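Local coordinates for lumazine-binding protein (Silicibacter pomeroyi DSS-3, PDB 3FKA) that is of unknown function but has an NTF2-like fold and belongs to a putative lumazine-binding family, so it may bind a small ligand, at residues S5-A10 with G108-V113; R32-K37 with D54-M59. All coordinates share one frame; numbering follows the deposited sequence. Where two conformers were deposited one is given.

Interaction 1 (S5-A10 with G108-V113); sequences SEHIAA and GSWRIV. With EDO (1,2-ethanediol), chain Q.
Trp110 carries the whole contact between strand residues 108-113 and helix residues 5-10, reaching His7 and Ala10, which sit one helical turn apart. Just ahead of it, Ser109 turns its CB from the helix, and its OG lies 2.6 Å from O2 of a 1,2-ethanediol, probably from the crystallisation liquor. The same O2 donates a hydrogen bond of 2.9 Å to Trp110 O. Trp110 sets off toward the helix at CB, with CG anti to the carbonyl carbon (chi1 -67°); with chi2 at 93°, NE1 and CD1 face the helix. NE1 comes within 3.1 Å of His7 ND1, which lies near the indole plane. The two side chains cross at about a right angle, the His7 imidazole and the five-membered ring of the Trp110 indole being inclined at 79°. Trp110 CZ2 sits over one imidazole face, 3.7 Å from His7 CG. Ala10 CB meets Trp110 CD1 at 3.7 Å. Past the indole, Ile112 packs on Leu14. Helix 4-24 packs on one face of the sheet, as the long N-terminal helix does in NTF2-like folds: Trp110 also touches its Leu11 and Leu14, Val103 and Leu105 of the antiparallel neighbour strand 95-106, and Val79 of strand 72-80.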
ATOM      1  N   SER B   5      -5.783  10.754  10.466  1.00 29.35           N
ATOM      2  CA  SER B   5      -5.242  10.049  11.639  1.00 29.13           C
ATOM      3  C   SER B   5      -6.378   9.460  12.474  1.00 28.43           C
ATOM      4  O   SER B   5      -6.279   8.334  12.947  1.00 27.31           O
ATOM      5  CB  SER B   5      -4.395  10.962  12.507  1.00 29.45           C
ATOM      6  OG  SER B   5      -3.337  11.507  11.750  1.00 30.00           O
ATOM      7  N   GLU B   6      -7.435  10.253  12.662  1.00 28.17           N
ATOM      8  CA  GLU B   6      -8.622   9.826  13.396  1.00 28.05           C
ATOM      9  C   GLU B   6      -9.290   8.677  12.651  1.00 26.07           C
ATOM     10  O   GLU B   6      -9.721   7.712  13.274  1.00 24.53           O
ATOM     11  CB  GLU B   6      -9.573  11.013  13.602  1.00 28.93           C
ATOM     12  CG  GLU B   6      -9.015  12.006  14.612  1.00 29.96           C
ATOM     13  CD  GLU B   6      -9.734  13.358  14.658  1.00 30.52           C
ATOM     14  OE1 GLU B   6     -10.199  13.872  13.614  1.00 31.41           O
ATOM     15  OE2 GLU B   6      -9.761  13.942  15.757  1.00 32.53           O
ATOM     16  N   HIS B   7      -9.392   8.780  11.328  1.00 25.57           N
ATOM     17  CA  HIS B   7      -9.972   7.681  10.546  1.00 25.77           C
ATOM     18  C   HIS B   7      -9.120   6.407  10.659  1.00 25.30           C
ATOM     19  O   HIS B   7      -9.664   5.319  10.765  1.00 24.12           O
ATOM     20  CB  HIS B   7     -10.207   8.054   9.076  1.00 27.68           C
ATOM     21  CG  HIS B   7     -11.289   9.073   8.891  1.00 28.70           C
ATOM     22  ND1 HIS B   7     -12.538   8.930   9.459  1.00 28.86           N
ATOM     23  CD2 HIS B   7     -11.347  10.193   8.132  1.00 29.46           C
ATOM     24  CE1 HIS B   7     -13.289   9.964   9.119  1.00 29.39           C
ATOM     25  NE2 HIS B   7     -12.598  10.734   8.299  1.00 29.32           N
ATOM     26  N   ILE B   8      -7.793   6.550  10.621  1.00 24.13           N
ATOM     27  CA  ILE B   8      -6.899   5.381  10.756  1.00 24.43           C
ATOM     28  C   ILE B   8      -7.073   4.722  12.129  1.00 23.75           C
ATOM     29  O   ILE B   8      -7.085   3.472  12.228  1.00 23.31           O
ATOM     30  CB  ILE B   8      -5.446   5.758  10.411  1.00 24.42           C
ATOM     31  CG1 ILE B   8      -5.375   5.977   8.901  1.00 24.62           C
ATOM     32  CG2 ILE B   8      -4.477   4.654  10.809  1.00 24.10           C
ATOM     33  CD1 ILE B   8      -4.118   6.625   8.432  1.00 24.17           C
ATOM     34  N   ALA B   9      -7.234   5.528  13.181  1.00 23.92           N
ATOM     35  CA  ALA B   9      -7.493   4.989  14.524  1.00 23.36           C
ATOM     36  C   ALA B   9      -8.829   4.207  14.526  1.00 22.70           C
ATOM     37  O   ALA B   9      -8.936   3.102  15.090  1.00 21.83           O
ATOM     38  CB  ALA B   9      -7.498   6.115  15.555  1.00 23.33           C
ATOM     39  N   ALA B  10      -9.847   4.753  13.861  1.00 22.84           N
ATOM     40  CA  ALA B  10     -11.162   4.070  13.777  1.00 23.06           C
ATOM     41  C   ALA B  10     -11.079   2.733  13.024  1.00 22.85           C
ATOM     42  O   ALA B  10     -11.681   1.723  13.428  1.00 22.57           O
ATOM     43  CB  ALA B  10     -12.200   4.979  13.143  1.00 22.94           C
ATOM     44  N   GLY B 108     -21.281   8.095   9.580  1.00 23.40           N
ATOM     45  CA  GLY B 108     -20.388   8.339  10.722  1.00 24.94           C
ATOM     46  C   GLY B 108     -19.498   7.211  11.206  1.00 25.81           C
ATOM     47  O   GLY B 108     -18.727   7.410  12.159  1.00 26.45           O
ATOM     48  N   SER B 109     -19.568   6.042  10.570  1.00 25.22           N
ATOM     49  CA  SER B 109     -18.713   4.942  11.002  1.00 25.07           C
ATOM     50  C   SER B 109     -18.227   4.067   9.823  1.00 24.70           C
ATOM     51  O   SER B 109     -18.893   3.964   8.798  1.00 23.87           O
ATOM     52  CB  SER B 109     -19.429   4.107  12.050  1.00 26.15           C
ATOM     53  OG  SER B 109     -20.555   3.446  11.539  1.00 26.54           O
ATOM     54  N   TRP B 110     -17.041   3.502   9.994  1.00 24.12           N
ATOM     55  CA  TRP B 110     -16.413   2.627   9.002  1.00 24.02           C
ATOM     56  C   TRP B 110     -17.056   1.257   9.077  1.00 24.49           C
ATOM     57  O   TRP B 110     -17.202   0.709  10.184  1.00 24.44           O
ATOM     58  CB  TRP B 110     -14.909   2.557   9.221  1.00 24.07           C
ATOM     59  CG  TRP B 110     -14.212   3.854   8.954  1.00 23.91           C
ATOM     60  CD1 TRP B 110     -13.909   4.829   9.859  1.00 24.21           C
ATOM     61  CD2 TRP B 110     -13.747   4.317   7.691  1.00 24.09           C
ATOM     62  NE1 TRP B 110     -13.255   5.873   9.231  1.00 24.07           N
ATOM     63  CE2 TRP B 110     -13.154   5.585   7.895  1.00 24.31           C
ATOM     64  CE3 TRP B 110     -13.794   3.799   6.392  1.00 23.91           C
ATOM     65  CZ2 TRP B 110     -12.588   6.326   6.854  1.00 24.34           C
ATOM     66  CZ3 TRP B 110     -13.212   4.539   5.356  1.00 23.98           C
ATOM     67  CH2 TRP B 110     -12.614   5.777   5.596  1.00 24.15           C
ATOM     68  N   ARG B 111     -17.448   0.702   7.922  1.00 23.78           N
ATOM     69  CA  ARG B 111     -18.137  -0.592   7.884  1.00 23.77           C
ATOM     70  C   ARG B 111     -17.588  -1.360   6.681  1.00 24.03           C
ATOM     71  O   ARG B 111     -17.355  -0.784   5.613  1.00 24.24           O
ATOM     72  CB  ARG B 111     -19.644  -0.382   7.837  1.00 24.33           C
ATOM     73  CG  ARG B 111     -20.458  -1.594   8.186  1.00 24.49           C
ATOM     74  CD  ARG B 111     -21.922  -1.235   8.178  1.00 24.59           C
ATOM     75  NE  ARG B 111     -22.724  -2.359   8.645  1.00 24.57           N
ATOM     76  CZ  ARG B 111     -24.018  -2.525   8.414  1.00 25.21           C
ATOM     77  NH1 ARG B 111     -24.708  -1.691   7.646  1.00 24.82           N
ATOM     78  NH2 ARG B 111     -24.619  -3.606   8.908  1.00 25.18           N
ATOM     79  N   ILE B 112     -17.393  -2.653   6.864  1.00 23.33           N
ATOM     80  CA  ILE B 112     -16.742  -3.493   5.856  1.00 23.60           C
ATOM     81  C   ILE B 112     -17.666  -3.876   4.697  1.00 23.41           C
ATOM     82  O   ILE B 112     -18.772  -4.402   4.889  1.00 23.73           O
ATOM     83  CB  ILE B 112     -16.146  -4.752   6.485  1.00 23.85           C
ATOM     84  CG1 ILE B 112     -15.173  -4.405   7.621  1.00 24.33           C
ATOM     85  CG2 ILE B 112     -15.445  -5.562   5.380  1.00 23.73           C
ATOM     86  CD1 ILE B 112     -14.758  -5.630   8.492  1.00 23.86           C
ATOM     87  N   VAL B 113     -17.181  -3.606   3.491  1.00 24.20           N
ATOM     88  CA  VAL B 113     -17.888  -3.872   2.254  1.00 24.08           C
ATOM     89  C   VAL B 113     -17.565  -5.271   1.719  1.00 24.89           C
ATOM     90  O   VAL B 113     -18.465  -5.978   1.255  1.00 24.06           O
ATOM     91  CB  VAL B 113     -17.569  -2.787   1.192  1.00 23.41           C
ATOM     92  CG1 VAL B 113     -18.197  -3.146  -0.198  1.00 24.20           C
ATOM     93  CG2 VAL B 113     -18.049  -1.427   1.693  1.00 23.17           C
TER
HETATM   94  C1  EDO Q 124     -21.908   0.250  12.152  1.00 36.97           C
HETATM   95  O1  EDO Q 124     -22.349   1.186  11.148  1.00 37.03           O
HETATM   96  C2  EDO Q 124     -20.480  -0.185  11.897  1.00 36.87           C
HETATM   97  O2  EDO Q 124     -19.677   0.949  11.594  1.00 36.93           O

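Interaction 2 (R32-K37 with D54-M59). With EDO (1,2-ethanediol), chain R.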
ATOM      1  N   ARG B  32     -22.959  -5.961  12.750  1.00 25.64           N
ATOM      2  CA  ARG B  32     -22.764  -4.525  12.897  0.50 25.93           C
ATOM      3  C   ARG B  32     -21.652  -4.027  11.992  1.00 25.76           C
ATOM      4  O   ARG B  32     -21.828  -3.055  11.305  1.00 26.10           O
ATOM      5  CB  ARG B  32     -22.405  -4.143  14.340  0.50 26.30           C
ATOM      6  CG  ARG B  32     -22.047  -2.658  14.550  0.50 26.63           C
ATOM      7  CD  ARG B  32     -21.568  -2.381  15.969  0.50 27.01           C
ATOM      8  NE  ARG B  32     -21.111  -0.994  16.101  0.50 27.50           N
ATOM      9  CZ  ARG B  32     -21.886   0.083  16.311  0.50 27.66           C
ATOM     10  NH1 ARG B  32     -23.218  -0.002  16.410  0.50 27.95           N
ATOM     11  NH2 ARG B  32     -21.318   1.280  16.420  0.50 27.63           N
ATOM     12  N   ILE B  33     -20.514  -4.715  12.003  1.00 25.19           N
ATOM     13  CA  ILE B  33     -19.320  -4.278  11.226  1.00 25.27           C
ATOM     14  C   ILE B  33     -19.213  -4.592   9.734  1.00 24.44           C
ATOM     15  O   ILE B  33     -18.341  -4.017   9.044  1.00 24.30           O
ATOM     16  CB  ILE B  33     -18.038  -4.737  11.965  1.00 25.24           C
ATOM     17  CG1 ILE B  33     -17.798  -6.251  11.877  1.00 25.61           C
ATOM     18  CG2 ILE B  33     -18.106  -4.177  13.425  1.00 26.56           C
ATOM     19  CD1 ILE B  33     -16.519  -6.696  12.563  1.00 25.77           C
ATOM     20  N   PHE B  34     -20.052  -5.517   9.275  1.00 24.00           N
ATOM     21  CA  PHE B  34     -20.141  -5.904   7.872  1.00 23.70           C
ATOM     22  C   PHE B  34     -21.505  -5.490   7.344  1.00 23.87           C
ATOM     23  O   PHE B  34     -22.534  -5.747   8.003  1.00 23.34           O
ATOM     24  CB  PHE B  34     -20.029  -7.413   7.665  1.00 24.66           C
ATOM     25  CG  PHE B  34     -18.642  -7.965   7.760  1.00 24.05           C
ATOM     26  CD1 PHE B  34     -18.143  -8.453   8.962  1.00 24.44           C
ATOM     27  CD2 PHE B  34     -17.839  -8.034   6.634  1.00 24.96           C
ATOM     28  CE1 PHE B  34     -16.866  -8.966   9.052  1.00 24.84           C
ATOM     29  CE2 PHE B  34     -16.546  -8.558   6.724  1.00 24.81           C
ATOM     30  CZ  PHE B  34     -16.071  -9.032   7.929  1.00 25.10           C
ATOM     31  N   PHE B  35     -21.517  -4.852   6.169  1.00 24.31           N
ATOM     32  CA  PHE B  35     -22.743  -4.519   5.480  1.00 24.11           C
ATOM     33  C   PHE B  35     -23.528  -5.792   5.180  1.00 23.99           C
ATOM     34  O   PHE B  35     -22.936  -6.860   4.974  1.00 23.76           O
ATOM     35  CB  PHE B  35     -22.474  -3.796   4.151  1.00 24.53           C
ATOM     36  CG  PHE B  35     -22.204  -2.327   4.293  1.00 23.74           C
ATOM     37  CD1 PHE B  35     -23.276  -1.449   4.386  1.00 24.64           C
ATOM     38  CD2 PHE B  35     -20.922  -1.803   4.294  1.00 24.27           C
ATOM     39  CE1 PHE B  35     -23.083  -0.064   4.489  1.00 24.22           C
ATOM     40  CE2 PHE B  35     -20.725  -0.398   4.395  1.00 24.11           C
ATOM     41  CZ  PHE B  35     -21.813   0.451   4.509  1.00 24.21           C
ATOM     42  N   GLY B  36     -24.848  -5.672   5.127  1.00 23.84           N
ATOM     43  CA  GLY B  36     -25.722  -6.796   4.802  1.00 23.86           C
ATOM     44  C   GLY B  36     -25.349  -7.535   3.535  1.00 24.17           C
ATOM     45  O   GLY B  36     -25.376  -8.752   3.513  1.00 24.83           O
ATOM     46  N   LYS B  37     -24.952  -6.779   2.509  1.00 23.82           N
ATOM     47  CA  LYS B  37     -24.562  -7.316   1.211  1.00 24.80           C
ATOM     48  C   LYS B  37     -23.052  -7.553   1.065  1.00 24.52           C
ATOM     49  O   LYS B  37     -22.562  -7.775  -0.055  1.00 25.55           O
ATOM     50  CB  LYS B  37     -25.075  -6.398   0.091  1.00 25.69           C
ATOM     51  CG  LYS B  37     -26.571  -6.267  -0.018  1.00 26.68           C
ATOM     52  CD  LYS B  37     -26.900  -5.390  -1.223  1.00 26.77           C
ATOM     53  CE  LYS B  37     -28.362  -5.125  -1.336  1.00 28.16           C
ATOM     54  NZ  LYS B  37     -28.701  -4.206  -2.487  1.00 28.58           N
ATOM     55  N   ASP B  54     -24.456 -13.882   5.862  1.00 23.70           N
ATOM     56  CA  ASP B  54     -25.091 -14.965   6.612  1.00 24.36           C
ATOM     57  C   ASP B  54     -24.220 -16.218   6.620  1.00 24.30           C
ATOM     58  O   ASP B  54     -24.067 -16.853   7.669  1.00 25.01           O
ATOM     59  CB  ASP B  54     -26.479 -15.331   6.049  1.00 25.24           C
ATOM     60  CG  ASP B  54     -27.559 -14.290   6.344  1.00 26.23           C
ATOM     61  OD1 ASP B  54     -27.392 -13.410   7.218  1.00 26.91           O
ATOM     62  OD2 ASP B  54     -28.637 -14.412   5.706  1.00 26.79           O
ATOM     63  N   ALA B  55     -23.646 -16.564   5.468  1.00 23.05           N
ATOM     64  CA  ALA B  55     -22.805 -17.755   5.364  1.00 23.66           C
ATOM     65  C   ALA B  55     -21.546 -17.641   6.187  1.00 23.26           C
ATOM     66  O   ALA B  55     -21.217 -18.563   6.960  1.00 23.74           O
ATOM     67  CB  ALA B  55     -22.451 -18.035   3.913  1.00 23.90           C
ATOM     68  N   PHE B  56     -20.812 -16.541   6.065  1.00 23.56           N
ATOM     69  CA  PHE B  56     -19.575 -16.510   6.859  1.00 24.51           C
ATOM     70  C   PHE B  56     -19.820 -16.303   8.364  1.00 23.84           C
ATOM     71  O   PHE B  56     -19.040 -16.790   9.158  1.00 23.35           O
ATOM     72  CB  PHE B  56     -18.511 -15.593   6.259  1.00 27.29           C
ATOM     73  CG  PHE B  56     -18.774 -14.172   6.349  1.00 27.56           C
ATOM     74  CD1 PHE B  56     -18.542 -13.510   7.544  1.00 28.58           C
ATOM     75  CD2 PHE B  56     -18.981 -13.418   5.187  1.00 28.50           C
ATOM     76  CE1 PHE B  56     -18.701 -12.175   7.641  1.00 29.06           C
ATOM     77  CE2 PHE B  56     -19.116 -12.026   5.266  1.00 28.82           C
ATOM     78  CZ  PHE B  56     -18.999 -11.414   6.490  1.00 28.83           C
ATOM     79  N   ILE B  57     -20.900 -15.624   8.766  1.00 22.64           N
ATOM     80  CA  ILE B  57     -21.180 -15.528  10.212  1.00 22.78           C
ATOM     81  C   ILE B  57     -21.480 -16.946  10.782  1.00 22.26           C
ATOM     82  O   ILE B  57     -20.970 -17.297  11.840  1.00 21.96           O
ATOM     83  CB  ILE B  57     -22.293 -14.529  10.524  1.00 22.68           C
ATOM     84  CG1 ILE B  57     -21.789 -13.119  10.233  1.00 22.76           C
ATOM     85  CG2 ILE B  57     -22.704 -14.671  11.975  1.00 22.20           C
ATOM     86  CD1 ILE B  57     -22.840 -12.080  10.444  1.00 23.91           C
ATOM     87  N   ALA B  58     -22.228 -17.759  10.045  1.00 22.41           N
ATOM     88  CA  ALA B  58     -22.490 -19.138  10.453  1.00 23.28           C
ATOM     89  C   ALA B  58     -21.152 -19.905  10.553  1.00 23.23           C
ATOM     90  O   ALA B  58     -21.003 -20.748  11.413  1.00 23.03           O
ATOM     91  CB  ALA B  58     -23.426 -19.833   9.497  1.00 23.14           C
HETATM   92  N   MSE B  59     -20.208 -19.605   9.660  1.00 23.88           N
HETATM   93  CA  MSE B  59     -18.877 -20.261   9.700  1.00 24.88           C
HETATM   94  C   MSE B  59     -18.107 -19.803  10.939  1.00 23.98           C
HETATM   95  O   MSE B  59     -17.397 -20.620  11.542  1.00 22.45           O
HETATM   96  CB  MSE B  59     -18.116 -20.023   8.387  1.00 26.51           C
HETATM   97  CG  MSE B  59     -18.795 -20.738   7.237  1.00 27.43           C
HETATM   98 SE   MSE B  59     -18.068 -20.098   5.564  0.75 27.13          SE
HETATM   99  CE  MSE B  59     -19.195 -21.152   4.363  1.00 28.61           C
TER
HETATM  100  C1  EDO R 125     -26.922  -1.916   1.963  1.00 30.67           C
HETATM  101  O1  EDO R 125     -26.865  -1.307   3.271  1.00 31.73           O
HETATM  102  C2  EDO R 125     -25.709  -2.816   1.733  1.00 29.84           C
HETATM  103  O2  EDO R 125     -25.824  -4.058   2.424  1.00 28.30           O
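Phe34 and Phe56 meet edge to face, and this aromatic pair is the entire contact between residues 32-37 and helix residues 54-59. The edge of Phe56 is directed at the face of Phe34: Phe56 CZ stands 3.5 Å above the Phe34 plane, over the ring centre, and lies 3.6 Å from Phe34 CD2. The centroids are 4.8 Å apart and the planes are inclined at 66°, short of a perpendicular T. Phe56 gets there with CG between its backbone N and carbonyl carbon (chi1 71°), which carries the ring off the helix towards Phe34. With the Phe34 ring cut back to an alanine, the edge of Phe56 would probably lose the face it rests on, opening a gap at CZ and letting that ring turn more freely.

Both rings are buried, and an unidentified ligand lies beside the Phe56 side chain. In an NTF2-like fold, helices packed against a curved sheet commonly enclose a pocket, so Phe56 may line such a site, although the ligand probably came from the crystallisation liquor.

Packing continues beyond the pair: Phe34 has an apolar partner in Ile112 of strand 109-119 and also touches Lys115, while Phe56 touches Asn51.

The hydrogen bonds here lie outside the ring pair. Phe34 O accepts one from Arg53 NH1, just before the helix segment. At the corner after Phe35, Lys37 N donates to O2 of a 1,2-ethanediol at 2.9 Å, with an N-H...O angle of 147°. On the Phe35 side a neighbouring subunit closes in, its Trp50 ring meeting that of Phe35.

How the interactions relate
From the N terminus, helix 4-24 supplies the first half of interaction 1, whose loop closes only when strand 109-119 begins, 98 residues later. Interaction 2 is nested inside that loop: it opens at the end of helix 27-33, passes through the hairpin of strands 38-44 and 47-52, and closes on helix 53-63 after 17 residues. Their centres are 18 Å apart, yet the two contacts meet along the backbone, where Ile112 N lies 2.7 Å from Ile33 O and Ile112 O 3.1 Å from Phe35 N, both probable hydrogen bonds. Segment 108-113 thereby connects the long N-terminal helix to segment 32-37, and through it to helix 53-63.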